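Local coordinates for acyl-CoA dehydrogenase (Thermus thermophilus, PDB 2Z1Q), which probably uses bound FAD to oxidise saturated acyl-CoA thioesters to their 2,3-dehydroacyl-CoA products, passing the electrons to an acceptor, at residues F106-G111 / K226-R231; P120-G125 / K132-L137; A160-T165 / V193-D198; G170-L175 / D237-V242; G199-A204 / G247-G252. One frame throughout, in Å; residues are numbered along the deposited sequence.

Contact 1: F106-G111 / K226-R231; sequences FSVTYG and KASSTR
Val108 and Ser228 supply the closest direct meeting, a van der Waals touch between a helix side chain and a loop hydroxyl. The CG1 methyl of Val108 lies 3.5 Å from OG of Ser228, and CB of Val108 is almost as near. The Ser228 hydroxyl turns to the side of its carbonyl carbon, opposite the backbone N (chi1 -180°), and so lies alongside the valine. A second van der Waals touch, also methyl to polar atom, sets the methyl of Ala227 4.1 Å from the backbone N of Phe106; a small residue suits this buried place, where Leu51 and Met54 of helix 30-54 also meet it.

The polar part runs through one water. It accepts the N-H of Ser229 at 2.7 Å and is hydrogen-bonded to OG1 of Thr109, also at 2.7 Å, and to OG of Ser228 at 2.8 Å. Three bonds thus grip the water and give two buried hydroxyls a partner, although no direct hydrogen bond joins helix and loop.

Beyond the loop, Thr230 touches FAD, and Val108 packs on the FAD-binding Ser183. The arrangement belongs to the acyl-CoA dehydrogenase fold, in which the helical N-terminal domain and the beta middle domain meet beside the flavin.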
# COMPACT_ATOMS: atom_id res chain seq x y z
N PHE B 106 17.73 10.16 -6.96
CA PHE B 106 18.39 11.43 -7.17
C PHE B 106 17.45 12.57 -6.75
O PHE B 106 17.92 13.65 -6.37
CB PHE B 106 18.81 11.59 -8.63
CG PHE B 106 19.42 12.92 -8.92
CD1 PHE B 106 20.68 13.24 -8.42
CD2 PHE B 106 18.71 13.88 -9.62
CE1 PHE B 106 21.22 14.52 -8.61
CE2 PHE B 106 19.23 15.15 -9.82
CZ PHE B 106 20.49 15.48 -9.31
N SER B 107 16.15 12.32 -6.78
CA SER B 107 15.17 13.32 -6.38
C SER B 107 15.42 13.72 -4.92
O SER B 107 15.32 14.90 -4.57
CB SER B 107 13.76 12.77 -6.54
OG SER B 107 13.57 11.62 -5.74
N VAL B 108 15.75 12.75 -4.07
CA VAL B 108 16.02 13.06 -2.66
C VAL B 108 17.35 13.83 -2.57
O VAL B 108 17.48 14.77 -1.80
CB VAL B 108 16.06 11.77 -1.80
CG1 VAL B 108 16.40 12.10 -0.34
CG2 VAL B 108 14.70 11.09 -1.86
N THR B 109 18.33 13.42 -3.37
CA THR B 109 19.63 14.11 -3.37
C THR B 109 19.38 15.59 -3.68
O THR B 109 19.77 16.46 -2.91
CB THR B 109 20.57 13.52 -4.45
OG1 THR B 109 20.69 12.12 -4.25
CG2 THR B 109 21.94 14.18 -4.38
N TYR B 110 18.71 15.85 -4.80
CA TYR B 110 18.36 17.22 -5.22
C TYR B 110 17.51 17.92 -4.15
O TYR B 110 17.82 19.03 -3.73
CB TYR B 110 17.57 17.18 -6.53
CG TYR B 110 17.04 18.53 -6.99
CD1 TYR B 110 17.87 19.43 -7.65
CD2 TYR B 110 15.72 18.92 -6.72
CE1 TYR B 110 17.41 20.68 -8.05
CE2 TYR B 110 15.25 20.19 -7.11
CZ TYR B 110 16.12 21.06 -7.78
OH TYR B 110 15.75 22.31 -8.19
N GLY B 111 16.44 17.25 -3.73
CA GLY B 111 15.54 17.81 -2.74
C GLY B 111 16.18 18.19 -1.42
O GLY B 111 15.97 19.30 -0.91
N LYS B 226 17.26 3.81 -3.33
CA LYS B 226 18.63 3.34 -3.15
C LYS B 226 19.67 4.26 -3.80
O LYS B 226 20.83 4.29 -3.38
CB LYS B 226 18.77 1.93 -3.71
CG LYS B 226 18.03 0.85 -2.90
CD LYS B 226 18.11 -0.49 -3.61
CE LYS B 226 17.55 -1.58 -2.72
NZ LYS B 226 16.28 -1.12 -2.19
N ALA B 227 19.25 5.03 -4.81
CA ALA B 227 20.16 5.96 -5.48
C ALA B 227 20.48 7.13 -4.56
O ALA B 227 21.31 7.98 -4.89
CB ALA B 227 19.53 6.50 -6.76
N SER B 228 19.83 7.20 -3.41
CA SER B 228 20.10 8.31 -2.50
C SER B 228 21.08 7.89 -1.41
O SER B 228 21.07 6.73 -0.97
CB SER B 228 18.79 8.82 -1.87
OG SER B 228 19.03 9.90 -0.99
N SER B 229 21.93 8.83 -1.00
CA SER B 229 22.90 8.55 0.06
C SER B 229 22.28 8.91 1.38
O SER B 229 21.78 10.03 1.55
CB SER B 229 24.18 9.38 -0.09
OG SER B 229 24.87 9.45 1.16
N THR B 230 22.32 7.96 2.31
CA THR B 230 21.78 8.19 3.65
C THR B 230 22.71 7.50 4.65
O THR B 230 22.89 6.28 4.63
CB THR B 230 20.35 7.62 3.79
OG1 THR B 230 19.64 7.75 2.56
CG2 THR B 230 19.60 8.39 4.86
N ARG B 231 23.32 8.29 5.52
CA ARG B 231 24.24 7.75 6.50
C ARG B 231 24.00 8.39 7.85
O ARG B 231 23.32 9.41 7.96
CB ARG B 231 25.70 8.01 6.09
CG ARG B 231 26.22 7.21 4.90
CD ARG B 231 27.49 7.87 4.33
NE ARG B 231 28.13 7.08 3.28
CZ ARG B 231 29.12 6.22 3.49
NH1 ARG B 231 29.58 6.01 4.72
NH2 ARG B 231 29.64 5.55 2.47
O HOH W 1 21.24 11.38 -1.72

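Contact 2: P120-G125 / K132-L137; sequences PLVYFG and KYLPKL
Leu121 pushes one methyl, CD1, between two residues of the facing segment: it lies 3.7 Å from CB of Tyr133 and equally 3.7 Å from CD1 of Leu137, crossing both side chains at about a right angle. Its CB meets CD1 of Leu134 at 3.9 Å. That same leucine spreads both methyls against Val122, whose CG2 is 3.7 Å from CD1 and 3.8 Å from CD2 of Leu134. CG2 of Val122 stands anti to the carbonyl carbon, beside its own backbone N (chi1 of CG1 174°), and this turns the methyl to the forked end of the leucine. Branched aliphatic residues suit the place, since they fill a buried seam that has no hydrogen bond across it.

The seam joins two short helices, 119-124 and 134-139, a few residues apart in the helical N-terminal domain of the acyl-CoA dehydrogenase fold. Tyr133 occupies the N-cap position of the second helix, and CD of Lys132 lies over the centre of one face of its ring.

Farther out, Leu190 of strand 190-197 packs on Leu121, Tyr133 and Leu137 together, backing the seam with the beta domain. Tyr83 and Thr118 touch Leu134, while the carbonyl of Leu137 accepts a hydrogen bond from NE2 of His113.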
# COMPACT_ATOMS: atom_id res chain seq x y z
N PRO B 120 18.32 26.92 5.06
CA PRO B 120 18.72 27.42 6.37
C PRO B 120 19.66 28.62 6.22
O PRO B 120 19.48 29.65 6.88
CB PRO B 120 19.37 26.20 7.02
CG PRO B 120 18.57 25.07 6.42
CD PRO B 120 18.51 25.46 4.97
N LEU B 121 20.65 28.49 5.34
CA LEU B 121 21.60 29.58 5.10
C LEU B 121 20.88 30.79 4.50
O LEU B 121 21.15 31.93 4.87
CB LEU B 121 22.72 29.11 4.17
CG LEU B 121 24.01 28.62 4.85
CD1 LEU B 121 24.84 27.80 3.88
CD2 LEU B 121 24.80 29.81 5.36
N VAL B 122 19.96 30.54 3.56
CA VAL B 122 19.22 31.63 2.93
C VAL B 122 18.29 32.35 3.90
O VAL B 122 18.10 33.56 3.81
CB VAL B 122 18.38 31.12 1.75
CG1 VAL B 122 17.50 32.24 1.21
CG2 VAL B 122 19.28 30.58 0.66
N TYR B 123 17.71 31.62 4.85
CA TYR B 123 16.79 32.21 5.81
C TYR B 123 17.47 32.87 7.02
O TYR B 123 17.04 33.94 7.45
CB TYR B 123 15.80 31.16 6.31
CG TYR B 123 14.78 30.70 5.29
CD1 TYR B 123 13.92 29.63 5.58
CD2 TYR B 123 14.62 31.36 4.08
CE1 TYR B 123 12.92 29.24 4.69
CE2 TYR B 123 13.62 30.97 3.17
CZ TYR B 123 12.78 29.92 3.49
OH TYR B 123 11.78 29.58 2.61
N PHE B 124 18.51 32.24 7.56
CA PHE B 124 19.16 32.81 8.73
C PHE B 124 20.65 33.06 8.56
O PHE B 124 21.31 33.55 9.47
CB PHE B 124 18.91 31.91 9.95
CG PHE B 124 17.45 31.69 10.25
CD1 PHE B 124 16.68 30.83 9.46
CD2 PHE B 124 16.82 32.38 11.29
CE1 PHE B 124 15.31 30.67 9.70
CE2 PHE B 124 15.44 32.22 11.53
CZ PHE B 124 14.69 31.36 10.73
N GLY B 125 21.17 32.73 7.39
CA GLY B 125 22.59 32.92 7.15
C GLY B 125 23.04 34.36 7.33
O GLY B 125 22.45 35.29 6.79
N LYS B 132 30.22 33.09 1.48
CA LYS B 132 31.23 32.06 1.39
C LYS B 132 30.67 30.65 1.39
O LYS B 132 31.42 29.69 1.54
CB LYS B 132 32.23 32.22 2.54
CG LYS B 132 31.70 31.78 3.88
CD LYS B 132 32.41 30.53 4.37
CE LYS B 132 33.90 30.76 4.57
NZ LYS B 132 34.58 29.58 5.20
N TYR B 133 29.36 30.52 1.24
CA TYR B 133 28.73 29.20 1.23
C TYR B 133 27.68 29.06 0.14
O TYR B 133 27.75 28.14 -0.67
CB TYR B 133 28.10 28.90 2.59
CG TYR B 133 29.08 28.50 3.67
CD1 TYR B 133 29.00 29.03 4.96
CD2 TYR B 133 30.10 27.58 3.41
CE1 TYR B 133 29.91 28.68 5.95
CE2 TYR B 133 31.02 27.22 4.40
CZ TYR B 133 30.91 27.77 5.66
OH TYR B 133 31.84 27.46 6.63
N LEU B 134 26.72 29.98 0.12
CA LEU B 134 25.64 29.96 -0.86
C LEU B 134 26.09 29.86 -2.31
O LEU B 134 25.51 29.12 -3.11
CB LEU B 134 24.75 31.19 -0.66
CG LEU B 134 23.24 30.96 -0.62
CD1 LEU B 134 22.90 29.83 0.36
CD2 LEU B 134 22.56 32.26 -0.20
N PRO B 135 27.14 30.60 -2.69
CA PRO B 135 27.58 30.52 -4.09
C PRO B 135 27.95 29.09 -4.50
O PRO B 135 27.57 28.63 -5.58
CB PRO B 135 28.77 31.49 -4.13
CG PRO B 135 28.36 32.54 -3.10
CD PRO B 135 27.84 31.68 -1.97
N LYS B 136 28.67 28.37 -3.65
CA LYS B 136 29.05 27.00 -3.98
C LYS B 136 27.84 26.07 -4.02
O LYS B 136 27.74 25.19 -4.89
CB LYS B 136 30.06 26.47 -2.96
CG LYS B 136 31.35 27.27 -2.88
CD LYS B 136 32.31 26.55 -1.94
CE LYS B 136 33.64 27.28 -1.78
NZ LYS B 136 33.53 28.59 -1.08
N LEU B 137 26.92 26.26 -3.08
CA LEU B 137 25.72 25.43 -3.03
C LEU B 137 24.86 25.67 -4.26
O LEU B 137 24.28 24.74 -4.81
CB LEU B 137 24.92 25.73 -1.77
CG LEU B 137 25.67 25.58 -0.45
CD1 LEU B 137 24.73 25.89 0.70
CD2 LEU B 137 26.21 24.16 -0.31

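Contact 3: A160-T165 / V193-D198; sequences AKTRAT and VFAKVD
Strand 163-165 runs parallel to strand 193-197, Arg163 paired with Lys196 and Ala164 with Val197; Thr162, just before the strand, lends its carbonyl. The short strand axes approach to 4.4 Å, and their N-to-C directions differ by 55° over these short segments. Three backbone bonds zip the pair. Lys196 N donates to Thr162 O at 3.0 Å, nearly in line with the carbonyl; Ala164 N reaches Lys196 O from above the carbonyl plane; and Asp198 N closes the ladder on Ala164 O at 2.9 Å. The last carbonyl also receives a CA-H...O contact from Val197, its CA 3.0 Å from the oxygen.

This pairing lies in the beta-sheet middle domain of the acyl-CoA dehydrogenase fold, where strand 190-197 is flanked by strands 163-166 and 201-208. Its Phe194 side chain leads away from this contact to meet the ring of Tyr146, an FAD-binding residue.

Alanines suit the close backbones. The methyl of Ala164 lies 4.0 Å from that of Ala195 and loosely faces CG2 of Val197. Ala195 CB also meets the CG2 methyl of Thr162 at 3.8 Å, while OG1 of that threonine is hydrogen-bonded to Glu150.

On the opposite face of the sheet from Ala164 and Val197, Lys196 leaves with CG anti to its carbonyl carbon (chi1 -66°) and stays extended, which carries CE to 3.5 Å from the carbonyl oxygen of Ala160. Its ammonium group bonds to the carbonyl of Leu158 and, at 2.8 Å from NZ, to a water that in turn donates to Ala160 O. Nearer the solvent, the Thr165 CG2 methyl comes beside OD2 of Asp198.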
# COMPACT_ATOMS: atom_id res chain seq x y z
N ALA B 160 16.29 16.49 20.12
CA ALA B 160 17.67 16.14 19.84
C ALA B 160 18.54 16.40 21.07
O ALA B 160 18.34 17.39 21.78
CB ALA B 160 18.18 16.95 18.65
N LYS B 161 19.50 15.52 21.33
CA LYS B 161 20.38 15.71 22.47
C LYS B 161 21.84 15.97 22.15
O LYS B 161 22.68 16.00 23.05
CB LYS B 161 20.25 14.54 23.46
CG LYS B 161 20.39 13.15 22.88
CD LYS B 161 20.08 12.14 23.97
CE LYS B 161 20.02 10.72 23.42
NZ LYS B 161 19.83 9.72 24.51
N THR B 162 22.16 16.14 20.87
CA THR B 162 23.53 16.45 20.48
C THR B 162 23.86 17.75 21.25
O THR B 162 23.15 18.75 21.12
CB THR B 162 23.64 16.72 18.98
OG1 THR B 162 23.36 15.51 18.26
CG2 THR B 162 25.02 17.22 18.61
N ARG B 163 24.93 17.72 22.04
CA ARG B 163 25.32 18.86 22.86
C ARG B 163 26.37 19.80 22.26
O ARG B 163 27.19 19.40 21.44
CB ARG B 163 25.79 18.37 24.24
CG ARG B 163 26.84 17.26 24.22
CD ARG B 163 26.82 16.43 25.52
NE ARG B 163 27.62 15.21 25.41
CZ ARG B 163 28.95 15.20 25.46
NH1 ARG B 163 29.61 16.33 25.65
NH2 ARG B 163 29.61 14.06 25.32
N ALA B 164 26.31 21.05 22.68
CA ALA B 164 27.25 22.06 22.21
C ALA B 164 27.72 22.88 23.40
O ALA B 164 26.91 23.45 24.13
CB ALA B 164 26.58 22.96 21.17
N THR B 165 29.03 22.94 23.58
CA THR B 165 29.62 23.71 24.67
C THR B 165 30.72 24.63 24.14
O THR B 165 31.53 24.23 23.30
CB THR B 165 30.22 22.80 25.75
OG1 THR B 165 30.98 21.76 25.14
CG2 THR B 165 29.11 22.19 26.61
N VAL B 193 23.93 21.33 11.31
CA VAL B 193 23.63 20.45 12.44
C VAL B 193 22.94 21.14 13.60
O VAL B 193 23.31 22.25 13.98
CB VAL B 193 24.92 19.82 12.97
CG1 VAL B 193 24.61 18.76 14.04
CG2 VAL B 193 25.70 19.24 11.81
N PHE B 194 21.95 20.48 14.19
CA PHE B 194 21.26 21.07 15.32
C PHE B 194 21.73 20.47 16.64
O PHE B 194 21.87 19.24 16.78
CB PHE B 194 19.73 20.89 15.18
CG PHE B 194 19.15 21.66 14.03
CD1 PHE B 194 19.42 21.29 12.71
CD2 PHE B 194 18.34 22.77 14.25
CE1 PHE B 194 18.91 22.01 11.65
CE2 PHE B 194 17.82 23.50 13.18
CZ PHE B 194 18.10 23.12 11.88
N ALA B 195 22.01 21.34 17.61
CA ALA B 195 22.47 20.94 18.93
C ALA B 195 22.03 21.96 19.97
O ALA B 195 21.62 23.08 19.63
CB ALA B 195 23.98 20.81 18.96
N LYS B 196 22.11 21.58 21.24
CA LYS B 196 21.72 22.49 22.29
C LYS B 196 22.93 22.92 23.10
O LYS B 196 23.72 22.08 23.54
CB LYS B 196 20.68 21.82 23.19
CG LYS B 196 19.37 21.55 22.49
CD LYS B 196 18.45 20.74 23.38
CE LYS B 196 17.09 20.51 22.73
NZ LYS B 196 16.24 19.60 23.55
N VAL B 197 23.09 24.23 23.28
CA VAL B 197 24.20 24.76 24.05
C VAL B 197 23.92 24.47 25.51
O VAL B 197 22.88 24.88 26.04
CB VAL B 197 24.36 26.28 23.83
CG1 VAL B 197 25.55 26.80 24.61
CG2 VAL B 197 24.55 26.57 22.34
N ASP B 198 24.83 23.75 26.16
CA ASP B 198 24.67 23.38 27.57
C ASP B 198 23.41 22.54 27.70
O ASP B 198 22.79 22.49 28.76
CB ASP B 198 24.54 24.63 28.45
CG ASP B 198 25.73 25.56 28.34
OD1 ASP B 198 25.69 26.65 28.94
OD2 ASP B 198 26.71 25.20 27.65
O HOH W 2 16.87 17.09 24.49

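Contact 4: G170-L175 / D237-V242; sequences GKHYIL and DVKVPV
Tyr173 and Val240 form a hydrogen-bonded antiparallel pair, and Leu175 with Val238 forms the next. Between them run four short backbone bonds; Val238 N to Leu175 O is the straightest, at 174° and on a lone pair. At the far end Val242 N donates to Lys171 O at 3.0 Å. Tyr173, Leu175, Val238 and Val240 make the dense face: CB of Leu175 lies 3.9 Å from CB of Val238, its CD1 methyl is 4.1 Å from CG2 of Val240, and CE2 of Tyr173 is 4.2 Å from CG1 of Val242. Valines, beta-branched, suit a strand and fill this buried side.

The other face, with His172, Ile174 and Lys239, is more open to solvent. Lys239 is bent at chi2, chi3 and chi4, folding its chain back until CE sits 3.5 Å from CG of His172 and NZ comes over one face of the imidazole. An alanine in place of His172 would probably deprive the folded lysine of its flat partner, leaving its end freer to swing into solvent. The CG2 methyl of Ile174 rests 3.6 Å from CA of Asp237, which joins Val238 opposite Leu175 in a G1 beta bulge.

Around the pair, Val207 of strand 201-208 covers Val238 and Val240, Ala164 meets Leu175, and Leu166 touches Tyr173 and Val242. The start of strand 172-183 lies between strand 163-166, to which Ile174 is backbone-bonded at Thr165, and strand 238-241.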
# COMPACT_ATOMS: atom_id res chain seq x y z
N GLY B 170 36.82 30.35 23.71
CA GLY B 170 35.64 31.15 23.44
C GLY B 170 35.49 31.40 21.95
O GLY B 170 34.55 32.06 21.51
N LYS B 171 36.44 30.86 21.18
CA LYS B 171 36.43 31.02 19.73
C LYS B 171 35.75 29.85 19.01
O LYS B 171 35.40 29.96 17.84
CB LYS B 171 37.85 31.18 19.20
CG LYS B 171 38.44 32.59 19.34
CD LYS B 171 39.72 32.71 18.51
CE LYS B 171 40.24 34.14 18.43
NZ LYS B 171 40.68 34.69 19.75
N HIS B 172 35.57 28.73 19.71
CA HIS B 172 34.94 27.56 19.10
C HIS B 172 33.87 26.92 19.98
O HIS B 172 33.79 27.17 21.18
CB HIS B 172 36.00 26.50 18.78
CG HIS B 172 37.09 26.98 17.86
ND1 HIS B 172 38.03 27.91 18.25
CD2 HIS B 172 37.37 26.67 16.58
CE1 HIS B 172 38.85 28.15 17.24
NE2 HIS B 172 38.47 27.41 16.22
N TYR B 173 33.03 26.10 19.35
CA TYR B 173 31.98 25.36 20.03
C TYR B 173 32.31 23.88 19.83
O TYR B 173 32.68 23.47 18.73
CB TYR B 173 30.61 25.68 19.42
CG TYR B 173 29.87 26.81 20.11
CD1 TYR B 173 29.51 26.71 21.46
CD2 TYR B 173 29.52 27.97 19.42
CE1 TYR B 173 28.83 27.74 22.10
CE2 TYR B 173 28.83 29.01 20.05
CZ TYR B 173 28.49 28.88 21.39
OH TYR B 173 27.81 29.90 22.03
N ILE B 174 32.19 23.09 20.89
CA ILE B 174 32.49 21.66 20.79
C ILE B 174 31.19 20.87 20.68
O ILE B 174 30.34 20.92 21.58
CB ILE B 174 33.27 21.16 22.01
CG1 ILE B 174 34.45 22.08 22.30
CG2 ILE B 174 33.76 19.73 21.76
CD1 ILE B 174 35.20 21.73 23.56
N LEU B 175 31.05 20.13 19.58
CA LEU B 175 29.85 19.35 19.34
C LEU B 175 30.00 17.85 19.57
O LEU B 175 30.96 17.22 19.12
CB LEU B 175 29.34 19.58 17.91
CG LEU B 175 28.78 20.95 17.52
CD1 LEU B 175 28.03 20.84 16.20
CD2 LEU B 175 27.83 21.44 18.60
N ASP B 237 33.59 15.42 19.73
CA ASP B 237 34.37 16.62 20.00
C ASP B 237 34.64 17.43 18.72
O ASP B 237 35.79 17.60 18.33
CB ASP B 237 35.70 16.26 20.68
CG ASP B 237 35.51 15.65 22.05
OD1 ASP B 237 34.69 16.17 22.83
OD2 ASP B 237 36.19 14.65 22.36
N VAL B 238 33.58 17.91 18.08
CA VAL B 238 33.72 18.70 16.85
C VAL B 238 33.87 20.19 17.15
O VAL B 238 33.01 20.79 17.80
CB VAL B 238 32.52 18.49 15.89
CG1 VAL B 238 32.59 19.46 14.74
CG2 VAL B 238 32.50 17.06 15.36
N LYS B 239 34.97 20.78 16.67
CA LYS B 239 35.25 22.20 16.86
C LYS B 239 34.55 23.01 15.79
O LYS B 239 34.78 22.82 14.60
CB LYS B 239 36.76 22.46 16.78
CG LYS B 239 37.58 21.82 17.89
CD LYS B 239 37.56 22.66 19.16
CE LYS B 239 38.36 23.94 18.99
NZ LYS B 239 39.78 23.64 18.65
N VAL B 240 33.70 23.93 16.23
CA VAL B 240 32.96 24.78 15.31
C VAL B 240 33.13 26.25 15.70
O VAL B 240 32.78 26.66 16.80
CB VAL B 240 31.46 24.41 15.32
CG1 VAL B 240 30.70 25.32 14.38
CG2 VAL B 240 31.28 22.96 14.88
N PRO B 241 33.71 27.04 14.79
CA PRO B 241 33.93 28.47 15.03
C PRO B 241 32.65 29.17 15.48
O PRO B 241 31.57 28.92 14.93
CB PRO B 241 34.41 28.97 13.68
CG PRO B 241 35.20 27.80 13.17
CD PRO B 241 34.30 26.63 13.50
N VAL B 242 32.76 30.02 16.49
CA VAL B 242 31.61 30.74 17.01
C VAL B 242 30.79 31.40 15.90
O VAL B 242 29.56 31.48 16.00
CB VAL B 242 32.05 31.82 18.01
CG1 VAL B 242 30.83 32.47 18.62
CG2 VAL B 242 32.93 31.21 19.07

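Contact 5: G199-A204 / G247-G252; sequences GEHFTA and GEIGKG
Thr203 turns its hydroxyl into a relay between strand and turn: OG1 donates to the carbonyl of His201 in its own strand at 2.8 Å and accepts the N-H of Gly250 at 3.1 Å. OG1 stands anti to the carbonyl carbon of Thr203 (chi1 -49°), on the side of the backbone N, which is what brings it within reach of both. A valine in its place would probably leave the Gly250 N-H without this acceptor and the turn less firmly tied to the strand.

The facing residues make a type II beta turn from Glu248 to Lys251, closed by Lys251 N to Glu248 O and by a salt bridge between their side chains. Gly250 takes the third position of the turn, where its positive phi (93°) would jam a CB against the preceding carbonyl. The turn leads from strand 245-246 toward helix 252-288, joining the beta middle domain to the helical C-terminal domain of this family.

Gly252 comes so close that a side chain would clash with the Phe202 carbonyl, whose oxygen accepts Gly252 N at 2.9 Å from above its plane. The Phe202 ring meets the glycine edge-on, CD1 being 3.5 Å from C of Gly252, and packs on the FAD-binding Leu148. On the outer side, CG2 of Ile249 touches CB of His201 at 3.8 Å. Two waters bridge the segments, one between Phe202 N and Gly250 O, the other between Ala204 N and Glu248 O.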
# COMPACT_ATOMS: atom_id res chain seq x y z
N GLY B 199 23.05 21.88 26.61
CA GLY B 199 21.87 21.03 26.60
C GLY B 199 20.58 21.75 26.98
O GLY B 199 19.86 21.29 27.86
N GLU B 200 20.29 22.87 26.33
CA GLU B 200 19.07 23.58 26.68
C GLU B 200 18.68 24.59 25.61
O GLU B 200 17.52 24.97 25.50
CB GLU B 200 19.24 24.29 28.03
CG GLU B 200 17.95 24.88 28.61
CD GLU B 200 16.90 23.82 28.92
OE1 GLU B 200 17.19 22.90 29.72
OE2 GLU B 200 15.78 23.91 28.37
N HIS B 201 19.67 25.02 24.82
CA HIS B 201 19.42 25.99 23.77
C HIS B 201 19.56 25.40 22.38
O HIS B 201 20.65 25.32 21.83
CB HIS B 201 20.38 27.17 23.93
CG HIS B 201 20.35 27.78 25.29
ND1 HIS B 201 21.48 27.93 26.07
CD2 HIS B 201 19.31 28.22 26.04
CE1 HIS B 201 21.14 28.44 27.23
NE2 HIS B 201 19.83 28.62 27.25
N PHE B 202 18.43 24.98 21.83
CA PHE B 202 18.38 24.39 20.50
C PHE B 202 18.97 25.40 19.52
O PHE B 202 18.41 26.47 19.31
CB PHE B 202 16.92 24.07 20.13
CG PHE B 202 16.78 23.12 18.98
CD1 PHE B 202 16.29 23.56 17.75
CD2 PHE B 202 17.09 21.77 19.13
CE1 PHE B 202 16.12 22.67 16.69
CE2 PHE B 202 16.93 20.88 18.08
CZ PHE B 202 16.44 21.33 16.86
N THR B 203 20.10 25.04 18.91
CA THR B 203 20.80 25.91 17.97
C THR B 203 21.31 25.17 16.72
O THR B 203 21.65 23.99 16.78
CB THR B 203 22.02 26.57 18.68
OG1 THR B 203 21.59 27.12 19.94
CG2 THR B 203 22.62 27.68 17.82
N ALA B 204 21.35 25.88 15.59
CA ALA B 204 21.84 25.30 14.35
C ALA B 204 23.29 25.73 14.13
O ALA B 204 23.65 26.86 14.45
CB ALA B 204 20.98 25.75 13.18
N GLY B 247 21.81 31.44 12.72
CA GLY B 247 20.67 32.02 13.40
C GLY B 247 21.02 32.47 14.80
O GLY B 247 22.15 32.89 15.05
N GLU B 248 20.06 32.39 15.71
CA GLU B 248 20.26 32.79 17.09
C GLU B 248 20.26 31.59 18.03
O GLU B 248 19.48 30.65 17.86
CB GLU B 248 19.17 33.78 17.53
CG GLU B 248 19.02 34.99 16.62
CD GLU B 248 18.13 36.07 17.23
OE1 GLU B 248 16.94 35.81 17.48
OE2 GLU B 248 18.64 37.19 17.46
N ILE B 249 21.12 31.62 19.04
CA ILE B 249 21.22 30.53 20.01
C ILE B 249 19.91 30.32 20.76
O ILE B 249 19.37 31.26 21.36
CB ILE B 249 22.34 30.81 21.03
CG1 ILE B 249 23.64 31.13 20.30
CG2 ILE B 249 22.54 29.61 21.93
CD1 ILE B 249 24.75 31.59 21.21
N GLY B 250 19.38 29.10 20.72
CA GLY B 250 18.13 28.82 21.39
C GLY B 250 16.93 28.98 20.47
O GLY B 250 15.82 28.57 20.80
N LYS B 251 17.15 29.58 19.31
CA LYS B 251 16.06 29.78 18.37
C LYS B 251 16.27 28.94 17.11
O LYS B 251 15.92 29.34 16.01
CB LYS B 251 15.92 31.27 18.02
CG LYS B 251 15.53 32.14 19.22
CD LYS B 251 15.51 33.62 18.85
CE LYS B 251 15.38 34.51 20.09
NZ LYS B 251 15.50 35.96 19.75
N GLY B 252 16.85 27.76 17.29
CA GLY B 252 17.07 26.88 16.16
C GLY B 252 15.77 26.29 15.66
O GLY B 252 15.68 25.82 14.52
O HOH W 3 15.97 26.17 22.59
O HOH W 4 19.99 28.72 15.77

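In the fold
Contacts 3, 4 and 5 share one mixed sheet. Strand 163-166 of contact 3 neighbours strand 172-183 of contact 4, and strand 190-197 neighbours strand 201-208 of contact 5, the rings of Phe194 and Phe202 meeting. Contacts 1, 2 and 3 are largely buried, 4 and 5 only partly. Contacts 1 and 2 use consecutive helices of the N-terminal domain, their centres about 20 Å apart; contact 1 meets the loop before strand 230-235 through a shared water and a few van der Waals touches, whereas contact 2 is purely apolar. Contact 4 is a backbone ladder, contact 5 a glycine-rich turn. Phe124 of contact 2 packs on Gly247 of contact 5, linking helix 119-124 to the loop that follows strand 245-246.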